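RabGAP/TBC protein (PDB 4P17) is a flagellar TBC-domain protein of unproven cellular role that probably acts as a GTPase-activating protein, speeding GTP hydrolysis by a Rab GTPase. Local coordinates at residues R263-Y272 against M296-A306; R152-L160 against Y233-L241. One frame throughout, in Å; residues are numbered along the deposited sequence.

Contact 1 of 2, residues R263-Y272 against M296-A306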
ATOM      1  N   ARG A 263       1.860 -11.595  -4.268  1.00  3.97           N
ATOM      2  CA  ARG A 263       2.453 -12.442  -3.225  1.00  5.07           C
ATOM      3  C   ARG A 263       1.760 -12.189  -1.904  1.00  5.65           C
ATOM      4  O   ARG A 263       1.520 -13.121  -1.118  1.00  5.95           O
ATOM      5  CB  ARG A 263       3.956 -12.224  -3.122  1.00  9.91           C
ATOM      6  CG  ARG A 263       4.636 -12.862  -4.307  1.00 12.16           C
ATOM      7  CD  ARG A 263       6.101 -12.546  -4.547  1.00 14.90           C
ATOM      8  NE  ARG A 263       6.558 -13.365  -5.678  1.00 22.21           N
ATOM      9  CZ  ARG A 263       7.684 -13.192  -6.369  1.00 20.09           C
ATOM     10  NH1 ARG A 263       8.522 -12.212  -6.091  1.00 18.41           N
ATOM     11  NH2 ARG A 263       7.965 -14.009  -7.362  1.00 17.95           N
ATOM     12  N   VAL A 264       1.422 -10.934  -1.642  1.00  6.21           N
ATOM     13  CA  VAL A 264       0.745 -10.615  -0.389  1.00  4.98           C
ATOM     14  C   VAL A 264      -0.736 -11.087  -0.471  1.00  5.33           C
ATOM     15  O   VAL A 264      -1.318 -11.565   0.493  1.00  8.16           O
ATOM     16  CB  VAL A 264       0.851  -9.115  -0.075  1.00  6.33           C
ATOM     17  CG1 VAL A 264      -0.022  -8.734   1.124  1.00  6.10           C
ATOM     18  CG2 VAL A 264       2.285  -8.783   0.232  1.00  4.29           C
ATOM     19  N   ALA A 265      -1.343 -10.922  -1.625  1.00  5.10           N
ATOM     20  CA  ALA A 265      -2.711 -11.374  -1.815  1.00  5.33           C
ATOM     21  C   ALA A 265      -2.825 -12.880  -1.556  1.00  6.91           C
ATOM     22  O   ALA A 265      -3.744 -13.332  -0.850  1.00  5.65           O
ATOM     23  CB  ALA A 265      -3.151 -11.021  -3.198  1.00  5.15           C
ATOM     24  N   LEU A 266      -1.889 -13.655  -2.099  1.00  7.14           N
ATOM     25  CA  LEU A 266      -1.907 -15.108  -1.891  1.00  7.33           C
ATOM     26  C   LEU A 266      -1.726 -15.404  -0.407  1.00 10.21           C
ATOM     27  O   LEU A 266      -2.400 -16.285   0.139  1.00  6.99           O
ATOM     28  CB  LEU A 266      -0.802 -15.822  -2.688  1.00  7.11           C
ATOM     29  CG  LEU A 266      -0.870 -17.333  -2.448  1.00  9.81           C
ATOM     30  CD1 LEU A 266      -2.106 -17.909  -3.159  1.00 10.47           C
ATOM     31  CD2 LEU A 266       0.374 -18.005  -2.874  1.00 26.05           C
ATOM     32  N   ALA A 267      -0.820 -14.666   0.243  1.00  9.51           N
ATOM     33  CA  ALA A 267      -0.558 -14.892   1.664  1.00  6.33           C
ATOM     34  C   ALA A 267      -1.829 -14.660   2.480  1.00  6.35           C
ATOM     35  O   ALA A 267      -2.112 -15.398   3.409  1.00  6.71           O
ATOM     36  CB  ALA A 267       0.575 -13.996   2.158  1.00  7.13           C
ATOM     37  N   MET A 268      -2.597 -13.635   2.139  1.00  5.29           N
ATOM     38  CA  MET A 268      -3.872 -13.403   2.815  1.00  5.15           C
ATOM     39  C   MET A 268      -4.811 -14.572   2.677  1.00  9.69           C
ATOM     40  O   MET A 268      -5.498 -14.929   3.627  1.00  9.16           O
ATOM     41  CB  MET A 268      -4.550 -12.164   2.255  1.00  4.21           C
ATOM     42  CG  MET A 268      -3.869 -10.908   2.606  1.00  9.54           C
ATOM     43  SD  MET A 268      -4.072 -10.445   4.320  1.00 16.70           S
ATOM     44  CE  MET A 268      -5.853 -10.368   4.512  1.00 22.37           C
ATOM     45  N   LEU A 269      -4.862 -15.151   1.483  1.00  6.08           N
ATOM     46  CA  LEU A 269      -5.739 -16.281   1.247  1.00  6.16           C
ATOM     47  C   LEU A 269      -5.241 -17.529   1.975  1.00 11.12           C
ATOM     48  O   LEU A 269      -6.050 -18.330   2.442  1.00 10.21           O
ATOM     49  CB  LEU A 269      -5.873 -16.535  -0.242  1.00  7.04           C
ATOM     50  CG  LEU A 269      -6.471 -15.361  -1.033  1.00 10.33           C
ATOM     51  CD1 LEU A 269      -6.569 -15.632  -2.535  1.00  9.84           C
ATOM     52  CD2 LEU A 269      -7.840 -14.972  -0.484  1.00 11.76           C
ATOM     53  N   LYS A 270      -3.921 -17.700   2.055  1.00  7.06           N
ATOM     54  CA  LYS A 270      -3.356 -18.830   2.779  1.00  5.83           C
ATOM     55  C   LYS A 270      -3.705 -18.742   4.256  1.00  7.91           C
ATOM     56  O   LYS A 270      -4.116 -19.722   4.898  1.00  7.74           O
ATOM     57  CB  LYS A 270      -1.843 -18.865   2.588  1.00  7.87           C
ATOM     58  CG  LYS A 270      -1.141 -20.060   3.163  1.00 16.29           C
ATOM     59  CD  LYS A 270       0.219 -20.209   2.515  1.00 12.37           C
ATOM     60  CE  LYS A 270       1.311 -20.516   3.531  1.00 32.77           C
ATOM     61  NZ  LYS A 270       0.959 -21.613   4.468  1.00 36.37           N
ATOM     62  N   ILE A 271      -3.532 -17.551   4.801  1.00 10.81           N
ATOM     63  CA  ILE A 271      -3.672 -17.327   6.238  1.00  7.75           C
ATOM     64  C   ILE A 271      -5.135 -17.537   6.676  1.00 14.50           C
ATOM     65  O   ILE A 271      -5.412 -18.087   7.752  1.00 12.02           O
ATOM     66  CB  ILE A 271      -3.152 -15.894   6.563  1.00  8.05           C
ATOM     67  CG1 ILE A 271      -1.629 -15.876   6.500  1.00 11.94           C
ATOM     68  CG2 ILE A 271      -3.612 -15.424   7.917  1.00  7.94           C
ATOM     69  CD1 ILE A 271      -0.982 -14.472   6.584  1.00  9.15           C
ATOM     70  N   TYR A 272      -6.081 -17.121   5.835  1.00 10.33           N
ATOM     71  CA  TYR A 272      -7.498 -17.197   6.198  1.00  6.33           C
ATOM     72  C   TYR A 272      -8.200 -18.318   5.441  1.00 13.38           C
ATOM     73  O   TYR A 272      -9.413 -18.338   5.373  1.00 14.20           O
ATOM     74  CB  TYR A 272      -8.180 -15.866   5.922  1.00 10.22           C
ATOM     75  CG  TYR A 272      -7.682 -14.837   6.862  1.00  7.55           C
ATOM     76  CD1 TYR A 272      -8.095 -14.836   8.190  1.00 19.19           C
ATOM     77  CD2 TYR A 272      -6.734 -13.915   6.464  1.00  9.87           C
ATOM     78  CE1 TYR A 272      -7.602 -13.904   9.090  1.00 18.55           C
ATOM     79  CE2 TYR A 272      -6.234 -12.983   7.357  1.00 12.25           C
ATOM     80  CZ  TYR A 272      -6.672 -12.985   8.661  1.00 19.50           C
ATOM     81  OH  TYR A 272      -6.176 -12.071   9.552  1.00 19.14           O
ATOM     82  N   MET A 296      -6.205  -7.579  10.049  1.00  8.54           N
ATOM     83  CA  MET A 296      -4.954  -8.273   9.833  1.00  5.34           C
ATOM     84  C   MET A 296      -3.806  -7.452  10.454  1.00 10.13           C
ATOM     85  O   MET A 296      -3.074  -6.745   9.768  1.00  9.57           O
ATOM     86  CB  MET A 296      -4.749  -8.527   8.342  1.00  8.15           C
ATOM     87  CG  MET A 296      -3.862  -9.735   8.029  1.00 13.38           C
ATOM     88  SD  MET A 296      -2.212  -9.693   8.794  1.00 12.26           S
ATOM     89  CE  MET A 296      -1.851 -11.444   8.887  1.00 10.62           C
ATOM     90  N   HIS A 297      -3.644  -7.576  11.768  1.00 11.26           N
ATOM     91  CA  HIS A 297      -2.670  -6.788  12.504  1.00 11.00           C
ATOM     92  C   HIS A 297      -1.305  -7.456  12.558  1.00 10.14           C
ATOM     93  O   HIS A 297      -0.311  -6.791  12.803  1.00  7.99           O
ATOM     94  CB  HIS A 297      -3.193  -6.509  13.924  1.00  8.62           C
ATOM     95  CG  HIS A 297      -4.418  -5.665  13.931  1.00 13.60           C
ATOM     96  ND1 HIS A 297      -4.385  -4.316  13.636  1.00 10.39           N
ATOM     97  CD2 HIS A 297      -5.719  -5.978  14.134  1.00 11.24           C
ATOM     98  CE1 HIS A 297      -5.613  -3.831  13.691  1.00 16.56           C
ATOM     99  NE2 HIS A 297      -6.440  -4.815  13.988  1.00 14.79           N
ATOM    100  N   GLN A 298      -1.250  -8.752  12.242  1.00 10.80           N
ATOM    101  CA  GLN A 298      -0.002  -9.486  12.301  1.00  9.12           C
ATOM    102  C   GLN A 298       0.789  -9.230  11.028  1.00 10.22           C
ATOM    103  O   GLN A 298       0.844 -10.070  10.109  1.00  8.92           O
ATOM    104  CB  GLN A 298      -0.258 -10.995  12.498  1.00 13.98           C
ATOM    105  CG  GLN A 298       0.535 -11.612  13.644  1.00 13.12           C
ATOM    106  CD  GLN A 298       1.986 -11.192  13.669  1.00 16.56           C
ATOM    107  OE1 GLN A 298       2.542 -10.752  12.660  1.00 11.13           O
ATOM    108  NE2 GLN A 298       2.608 -11.311  14.830  1.00  9.50           N
ATOM    109  N   ARG A 299       1.397  -8.055  10.950  1.00  4.03           N
ATOM    110  CA  ARG A 299       2.113  -7.683   9.741  1.00 12.12           C
ATOM    111  C   ARG A 299       3.407  -8.499   9.530  1.00 10.31           C
ATOM    112  O   ARG A 299       3.831  -8.735   8.405  1.00  6.40           O
ATOM    113  CB  ARG A 299       2.414  -6.172   9.749  1.00 10.15           C
ATOM    114  CG  ARG A 299       3.199  -5.657  10.924  1.00  8.36           C
ATOM    115  CD  ARG A 299       3.141  -4.163  10.973  1.00  8.40           C
ATOM    116  NE  ARG A 299       4.056  -3.622  11.976  1.00  7.56           N
ATOM    117  CZ  ARG A 299       3.710  -3.329  13.218  1.00 10.81           C
ATOM    118  NH1 ARG A 299       2.468  -3.529  13.646  1.00  3.83           N
ATOM    119  NH2 ARG A 299       4.610  -2.825  14.035  1.00  8.05           N
ATOM    120  N   ASP A 300       3.994  -8.993  10.616  1.00  8.23           N
ATOM    121  CA  ASP A 300       5.169  -9.829  10.498  1.00  7.92           C
ATOM    122  C   ASP A 300       4.820 -11.143   9.796  1.00  9.45           C
ATOM    123  O   ASP A 300       5.506 -11.587   8.856  1.00  6.24           O
ATOM    124  CB  ASP A 300       5.779 -10.153  11.867  1.00 15.38           C
ATOM    125  CG  ASP A 300       6.553  -9.006  12.493  1.00 17.04           C
ATOM    126  OD1 ASP A 300       6.980  -8.056  11.791  1.00 16.28           O
ATOM    127  OD2 ASP A 300       6.795  -9.114  13.718  1.00  6.61           O
ATOM    128  N   VAL A 301       3.746 -11.771  10.257  1.00  8.31           N
ATOM    129  CA  VAL A 301       3.330 -13.042   9.687  1.00  4.95           C
ATOM    130  C   VAL A 301       2.835 -12.855   8.259  1.00  9.08           C
ATOM    131  O   VAL A 301       3.060 -13.728   7.396  1.00  6.45           O
ATOM    132  CB  VAL A 301       2.263 -13.680  10.553  1.00 11.19           C
ATOM    133  CG1 VAL A 301       1.662 -14.914   9.875  1.00 14.39           C
ATOM    134  CG2 VAL A 301       2.872 -14.005  11.909  1.00 10.66           C
ATOM    135  N   LEU A 302       2.167 -11.743   7.983  1.00  6.87           N
ATOM    136  CA  LEU A 302       1.730 -11.515   6.600  1.00  8.19           C
ATOM    137  C   LEU A 302       2.925 -11.514   5.657  1.00  3.15           C
ATOM    138  O   LEU A 302       2.887 -12.134   4.584  1.00  6.27           O
ATOM    139  CB  LEU A 302       0.964 -10.191   6.442  1.00  7.99           C
ATOM    140  CG  LEU A 302       0.458  -9.967   4.999  1.00  9.91           C
ATOM    141  CD1 LEU A 302      -0.514 -11.069   4.538  1.00  3.49           C
ATOM    142  CD2 LEU A 302      -0.220  -8.596   4.896  1.00  7.51           C
ATOM    143  N   MET A 303       3.966 -10.759   5.976  1.00  5.55           N
ATOM    144  CA  MET A 303       5.054 -10.635   5.004  1.00  9.12           C
ATOM    145  C   MET A 303       5.877 -11.930   4.961  1.00 10.97           C
ATOM    146  O   MET A 303       6.314 -12.384   3.904  1.00  8.08           O
ATOM    147  CB  MET A 303       5.945  -9.458   5.326  1.00 11.72           C
ATOM    148  CG  MET A 303       5.219  -8.123   5.288  1.00  8.14           C
ATOM    149  SD  MET A 303       4.222  -7.902   3.803  1.00  7.97           S
ATOM    150  CE  MET A 303       5.411  -7.748   2.458  1.00 10.41           C
ATOM    151  N   ALA A 304       6.117 -12.519   6.123  1.00  9.42           N
ATOM    152  CA  ALA A 304       6.863 -13.755   6.146  1.00  5.34           C
ATOM    153  C   ALA A 304       6.104 -14.832   5.342  1.00  7.81           C
ATOM    154  O   ALA A 304       6.701 -15.654   4.614  1.00  8.68           O
ATOM    155  CB  ALA A 304       7.087 -14.191   7.565  1.00  9.66           C
ATOM    156  N   THR A 305       4.783 -14.814   5.435  1.00  6.94           N
ATOM    157  CA  THR A 305       4.005 -15.793   4.679  1.00  9.86           C
ATOM    158  C   THR A 305       4.103 -15.473   3.182  1.00  7.93           C
ATOM    159  O   THR A 305       4.283 -16.373   2.370  1.00  7.08           O
ATOM    160  CB  THR A 305       2.537 -15.858   5.141  1.00  7.19           C
ATOM    161  OG1 THR A 305       2.501 -16.208   6.534  1.00 11.00           O
ATOM    162  CG2 THR A 305       1.760 -16.896   4.345  1.00 12.25           C
ATOM    163  N   ALA A 306       4.040 -14.195   2.817  1.00  4.35           N
ATOM    164  CA  ALA A 306       4.154 -13.805   1.410  1.00  4.47           C
ATOM    165  C   ALA A 306       5.434 -14.286   0.753  1.00 10.97           C
ATOM    166  O   ALA A 306       5.456 -14.570  -0.462  1.00 10.67           O
ATOM    167  CB  ALA A 306       4.054 -12.279   1.280  1.00 11.57           C
TER
HETATM  168  O   HOH W   1       2.966 -15.470  -1.470  1.00 11.43           O
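Leu302 is the knob that helix 299-306 pushes into helix 259-271, settling in a hole formed by Val264, Ala267, Met268 and Ile271. Its CB points neither at helix 259-271 nor away from it, and CG anti to the backbone N (chi1 -178°) brings the branch into the hole. There CG lies 4.1 Å from Val264 CG1, and the two methyls part company: CD2 takes the Val264 side, while CD1 reaches Met268 SD at 3.6 Å and also meets Ile271 CD1 and Ala267 CB. Val264 and Leu302 stand roughly at right angles to each other, so methyls meet without the chains running alongside. Where the helix axes come within 8.3 Å, small residues make the room: Ala267 CB sits 3.5 Å from Ala306 N, and Ala306 CB in turn lies over Arg263 O. The helices cross steeply, their directions 112° apart.

Towards the C-terminal end of helix 259-271, Met296 takes over. Its CG approaches the Tyr272 ring at the edge, near the ring plane and 3.6 Å from OH, and its CE touches Ile271 CD1. Thr305 CG2 touches Lys270 CE at 3.7 Å, while the Thr305 hydroxyl donates to Val301 O, on the opposite face of that carbonyl from the bond of Thr305 N.

Beyond the pair, Thr245 of helix 243-256 also touches Leu302, and helix 27-50 holds the start of helix 299-306 through a salt bridge from Asp34 to Arg299. No direct hydrogen bond joins the two segments; one water donates to both Arg263 O and Ala306 O, 2.8 Å from each. The chemistry thus implies a join that depends on shape, methyl and thioether contacts, with that water as its polar link.

Contact 2 of 2, residues R152-L160 against Y233-L241; sequences RAMNTIVGL and YLCLFSVSL
Ala153 and Ile157 of helix 153-164 pack against a Schellman motif, the turn that ends helix 226-234 in this all-helical TBC domain. Leu236, with positive phi, is its C-prime residue, and a type I' turn runs on from Cys235 to Ser238. Ala153 CB comes to 3.4 Å from Leu234 O at the helix end, with Cys235 SG beside it. Leu234 O also bonds Tyr189 OH, and Leu236 O bonds Trp250 NE1.

One turn further along, Ile157 lays its longer branch over the same backbone. The branch is extended, placing CG1 by Cys235 O and CD1 at 3.6 Å from Leu236 CD1, the two side chains meeting at a slant. Leu179 of helix 169-183 touches both residues. Leu160 adds CD2 against Ser238 CB.

At the polar centre two hydroxyls bond in series. Thr156 and Ser238 share one first torsion, chi1 57°, which sets each hydroxyl oxygen between its own backbone N and carbonyl carbon; in Thr156 this leaves CG2 to rest on Val239 CG1 at 3.7 Å, and in Ser238 it sends OG back over its own turn. Thr156 OG1 donates to Ser238 OG at 2.8 Å, and Ser238 OG donates to Cys235 O at 2.6 Å, in the carbonyl plane on a lone pair.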
ATOM      1  N   ARG A 152     -10.229   6.921  -8.441  1.00 12.15           N
ATOM      2  CA  ARG A 152     -10.607   6.906  -7.041  1.00 16.50           C
ATOM      3  C   ARG A 152      -9.573   6.183  -6.156  1.00  8.39           C
ATOM      4  O   ARG A 152      -9.208   6.651  -5.080  1.00  9.26           O
ATOM      5  CB  ARG A 152     -11.982   6.235  -6.941  1.00 19.08           C
ATOM      6  CG  ARG A 152     -12.510   5.984  -5.574  1.00 23.48           C
ATOM      7  CD  ARG A 152     -13.940   5.470  -5.759  1.00 30.66           C
ATOM      8  NE  ARG A 152     -14.495   4.827  -4.574  1.00 72.07           N
ATOM      9  CZ  ARG A 152     -15.487   3.937  -4.604  1.00 83.95           C
ATOM     10  NH1 ARG A 152     -16.031   3.575  -5.764  1.00 67.14           N
ATOM     11  NH2 ARG A 152     -15.934   3.400  -3.476  1.00 75.75           N
ATOM     12  N   ALA A 153      -9.055   5.066  -6.677  1.00 11.69           N
ATOM     13  CA  ALA A 153      -8.019   4.289  -6.013  1.00  7.93           C
ATOM     14  C   ALA A 153      -6.904   5.177  -5.462  1.00  9.41           C
ATOM     15  O   ALA A 153      -6.374   4.936  -4.398  1.00 12.79           O
ATOM     16  CB  ALA A 153      -7.429   3.250  -7.007  1.00  7.17           C
ATOM     17  N   MET A 154      -6.546   6.203  -6.214  1.00 13.70           N
ATOM     18  CA  MET A 154      -5.413   7.040  -5.845  1.00 11.80           C
ATOM     19  C   MET A 154      -5.721   7.892  -4.607  1.00  9.19           C
ATOM     20  O   MET A 154      -4.821   8.368  -3.945  1.00  8.25           O
ATOM     21  CB  MET A 154      -5.005   7.914  -7.034  1.00 11.96           C
ATOM     22  CG  MET A 154      -4.438   7.129  -8.238  1.00 18.47           C
ATOM     23  SD  MET A 154      -4.599   8.037  -9.814  1.00 21.35           S
ATOM     24  CE  MET A 154      -3.364   9.321  -9.567  1.00 16.43           C
ATOM     25  N   ASN A 155      -6.992   8.071  -4.268  1.00  7.87           N
ATOM     26  CA  ASN A 155      -7.325   8.916  -3.120  1.00 10.58           C
ATOM     27  C   ASN A 155      -6.773   8.331  -1.833  1.00  7.76           C
ATOM     28  O   ASN A 155      -5.991   8.972  -1.138  1.00  7.65           O
ATOM     29  CB  ASN A 155      -8.843   9.124  -3.012  1.00 11.34           C
ATOM     30  CG  ASN A 155      -9.202  10.283  -2.108  1.00  8.89           C
ATOM     31  OD1 ASN A 155      -9.057  10.207  -0.884  1.00 29.88           O
ATOM     32  ND2 ASN A 155      -9.725  11.332  -2.692  1.00 14.31           N
ATOM     33  N   THR A 156      -7.097   7.074  -1.534  1.00  7.53           N
ATOM     34  CA  THR A 156      -6.657   6.506  -0.269  1.00  5.72           C
ATOM     35  C   THR A 156      -5.147   6.187  -0.298  1.00  4.91           C
ATOM     36  O   THR A 156      -4.471   6.265   0.719  1.00  5.61           O
ATOM     37  CB  THR A 156      -7.493   5.236   0.126  1.00  8.34           C
ATOM     38  OG1 THR A 156      -7.423   4.250  -0.903  1.00 13.06           O
ATOM     39  CG2 THR A 156      -8.976   5.618   0.383  1.00 10.32           C
ATOM     40  N   ILE A 157      -4.598   5.879  -1.468  1.00  8.11           N
ATOM     41  CA  ILE A 157      -3.141   5.738  -1.597  1.00  7.46           C
ATOM     42  C   ILE A 157      -2.409   7.016  -1.165  1.00  7.46           C
ATOM     43  O   ILE A 157      -1.499   7.003  -0.361  1.00  8.06           O
ATOM     44  CB  ILE A 157      -2.756   5.381  -3.049  1.00  5.41           C
ATOM     45  CG1 ILE A 157      -3.286   3.985  -3.395  1.00  6.63           C
ATOM     46  CG2 ILE A 157      -1.229   5.383  -3.229  1.00  3.56           C
ATOM     47  CD1 ILE A 157      -3.083   3.574  -4.818  1.00  6.63           C
ATOM     48  N   VAL A 158      -2.816   8.158  -1.693  1.00  7.99           N
ATOM     49  CA  VAL A 158      -2.102   9.367  -1.371  1.00  1.82           C
ATOM     50  C   VAL A 158      -2.353   9.766   0.075  1.00  4.59           C
ATOM     51  O   VAL A 158      -1.476  10.351   0.725  1.00  6.87           O
ATOM     52  CB  VAL A 158      -2.488  10.508  -2.329  1.00  5.97           C
ATOM     53  CG1 VAL A 158      -1.999  11.864  -1.772  1.00 12.17           C
ATOM     54  CG2 VAL A 158      -1.929  10.227  -3.664  1.00  4.41           C
ATOM     55  N   GLY A 159      -3.535   9.421   0.590  1.00  7.39           N
ATOM     56  CA  GLY A 159      -3.862   9.680   1.973  1.00  6.00           C
ATOM     57  C   GLY A 159      -2.899   8.939   2.879  1.00  6.24           C
ATOM     58  O   GLY A 159      -2.358   9.496   3.821  1.00  7.15           O
ATOM     59  N   LEU A 160      -2.652   7.665   2.590  1.00  8.62           N
ATOM     60  CA  LEU A 160      -1.726   6.926   3.426  1.00  2.39           C
ATOM     61  C   LEU A 160      -0.312   7.363   3.164  1.00  5.82           C
ATOM     62  O   LEU A 160       0.495   7.362   4.071  1.00  8.26           O
ATOM     63  CB  LEU A 160      -1.883   5.409   3.230  1.00  8.33           C
ATOM     64  CG  LEU A 160      -2.240   4.592   4.471  1.00 16.06           C
ATOM     65  CD1 LEU A 160      -3.469   5.103   5.164  1.00 21.36           C
ATOM     66  CD2 LEU A 160      -2.468   3.135   4.028  1.00 10.84           C
ATOM     67  N   TYR A 233      -5.546  -4.681  -5.124  1.00  7.79           N
ATOM     68  CA  TYR A 233      -4.535  -4.333  -6.074  1.00  9.69           C
ATOM     69  C   TYR A 233      -4.569  -2.855  -6.428  1.00  8.35           C
ATOM     70  O   TYR A 233      -3.541  -2.152  -6.355  1.00  8.73           O
ATOM     71  CB  TYR A 233      -4.744  -5.141  -7.310  1.00 10.79           C
ATOM     72  CG  TYR A 233      -4.337  -6.581  -7.222  1.00  6.95           C
ATOM     73  CD1 TYR A 233      -3.577  -7.073  -6.184  1.00  7.69           C
ATOM     74  CD2 TYR A 233      -4.700  -7.443  -8.241  1.00 18.25           C
ATOM     75  CE1 TYR A 233      -3.169  -8.402  -6.185  1.00 14.45           C
ATOM     76  CE2 TYR A 233      -4.318  -8.735  -8.243  1.00 14.73           C
ATOM     77  CZ  TYR A 233      -3.566  -9.226  -7.231  1.00 10.95           C
ATOM     78  OH  TYR A 233      -3.183 -10.558  -7.321  1.00  9.72           O
ATOM     79  N   LEU A 234      -5.741  -2.375  -6.815  1.00  8.35           N
ATOM     80  CA  LEU A 234      -5.834  -0.978  -7.264  1.00 10.81           C
ATOM     81  C   LEU A 234      -5.475   0.002  -6.141  1.00  7.53           C
ATOM     82  O   LEU A 234      -4.861   1.043  -6.375  1.00  6.98           O
ATOM     83  CB  LEU A 234      -7.234  -0.649  -7.788  1.00 12.36           C
ATOM     84  CG  LEU A 234      -7.701  -1.333  -9.069  1.00 15.54           C
ATOM     85  CD1 LEU A 234      -9.148  -0.965  -9.356  1.00 15.45           C
ATOM     86  CD2 LEU A 234      -6.783  -0.962 -10.236  1.00 19.07           C
ATOM     87  N   CYS A 235      -5.903  -0.312  -4.929  1.00 10.35           N
ATOM     88  CA  CYS A 235      -5.676   0.597  -3.799  1.00  6.78           C
ATOM     89  C   CYS A 235      -4.446   0.234  -3.013  1.00  3.30           C
ATOM     90  O   CYS A 235      -4.177   0.818  -1.991  1.00  8.54           O
ATOM     91  CB  CYS A 235      -6.886   0.602  -2.874  1.00 12.39           C
ATOM     92  SG  CYS A 235      -8.380   1.136  -3.742  1.00 14.15           S
ATOM     93  N   LEU A 236      -3.686  -0.735  -3.503  1.00  6.00           N
ATOM     94  CA  LEU A 236      -2.489  -1.209  -2.838  1.00  6.40           C
ATOM     95  C   LEU A 236      -2.736  -1.513  -1.374  1.00 10.15           C
ATOM     96  O   LEU A 236      -1.969  -1.083  -0.519  1.00  5.81           O
ATOM     97  CB  LEU A 236      -1.360  -0.183  -2.936  1.00  8.08           C
ATOM     98  CG  LEU A 236      -1.134   0.352  -4.325  1.00  6.89           C
ATOM     99  CD1 LEU A 236      -0.135   1.504  -4.232  1.00  6.76           C
ATOM    100  CD2 LEU A 236      -0.642  -0.785  -5.199  1.00  7.24           C
ATOM    101  N   PHE A 237      -3.822  -2.245  -1.126  1.00  6.08           N
ATOM    102  CA  PHE A 237      -4.308  -2.647   0.207  1.00  6.44           C
ATOM    103  C   PHE A 237      -4.764  -1.523   1.121  1.00  4.06           C
ATOM    104  O   PHE A 237      -5.140  -1.792   2.257  1.00  5.25           O
ATOM    105  CB  PHE A 237      -3.236  -3.496   0.933  1.00  7.07           C
ATOM    106  CG  PHE A 237      -2.858  -4.760   0.188  1.00  7.82           C
ATOM    107  CD1 PHE A 237      -3.755  -5.817   0.086  1.00  9.14           C
ATOM    108  CD2 PHE A 237      -1.628  -4.866  -0.445  1.00  7.53           C
ATOM    109  CE1 PHE A 237      -3.415  -6.958  -0.623  1.00 12.60           C
ATOM    110  CE2 PHE A 237      -1.293  -5.989  -1.167  1.00 17.07           C
ATOM    111  CZ  PHE A 237      -2.181  -7.045  -1.250  1.00 11.94           C
ATOM    112  N   SER A 238      -4.791  -0.268   0.648  1.00  3.34           N
ATOM    113  CA  SER A 238      -4.943   0.834   1.553  1.00  4.61           C
ATOM    114  C   SER A 238      -6.359   0.916   2.138  1.00 10.96           C
ATOM    115  O   SER A 238      -6.525   1.490   3.217  1.00 12.44           O
ATOM    116  CB  SER A 238      -4.576   2.182   0.891  1.00  6.58           C
ATOM    117  OG  SER A 238      -5.325   2.472  -0.291  1.00 10.05           O
ATOM    118  N   VAL A 239      -7.361   0.349   1.454  1.00 10.25           N
ATOM    119  CA  VAL A 239      -8.733   0.345   1.971  1.00  9.62           C
ATOM    120  C   VAL A 239      -9.121  -1.018   2.564  1.00 15.51           C
ATOM    121  O   VAL A 239     -10.296  -1.266   2.808  1.00 19.85           O
ATOM    122  CB  VAL A 239      -9.777   0.695   0.892  1.00 11.44           C
ATOM    123  CG1 VAL A 239      -9.379   1.991   0.138  1.00 10.55           C
ATOM    124  CG2 VAL A 239      -9.942  -0.414  -0.099  1.00 16.64           C
ATOM    125  N   SER A 240      -8.143  -1.889   2.781  1.00  8.85           N
ATOM    126  CA  SER A 240      -8.410  -3.272   3.114  1.00 10.12           C
ATOM    127  C   SER A 240      -7.749  -3.723   4.396  1.00 13.37           C
ATOM    128  O   SER A 240      -8.336  -4.495   5.150  1.00 12.47           O
ATOM    129  CB  SER A 240      -7.966  -4.152   1.958  1.00 10.01           C
ATOM    130  OG  SER A 240      -8.832  -3.947   0.860  1.00 17.18           O
ATOM    131  N   LEU A 241      -6.534  -3.225   4.650  1.00  9.42           N
ATOM    132  CA  LEU A 241      -5.732  -3.693   5.773  1.00  6.36           C
ATOM    133  C   LEU A 241      -5.454  -2.571   6.768  1.00  8.45           C
ATOM    134  O   LEU A 241      -5.542  -1.395   6.403  1.00 10.37           O
ATOM    135  CB  LEU A 241      -4.405  -4.283   5.296  1.00 10.17           C
ATOM    136  CG  LEU A 241      -4.357  -5.301   4.157  1.00 14.90           C
ATOM    137  CD1 LEU A 241      -2.915  -5.746   3.914  1.00  7.17           C
ATOM    138  CD2 LEU A 241      -5.267  -6.524   4.405  1.00 10.98           C
TER

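Contact 2 brings together parts of the chain 73 residues apart and is complete before contact 1 begins; the two therefore come in series. Their centres are 18 Å apart, contact 2 about 6 Å from the middle of the chain and contact 1 about 14 Å. They nevertheless meet directly: Val264 CG1 packs 3.6 Å from Phe237 CZ, and Met268 CE lies 3.9 Å from Leu241 CD2. Helix 259-271 thus carries helix 299-306 while also resting on 233-241, and helix 243-256 reaches residues of both contacts. The last helix is joined in this way, through helix 259-271 and the loop after helix 226-234, to the more central part of the TBC domain.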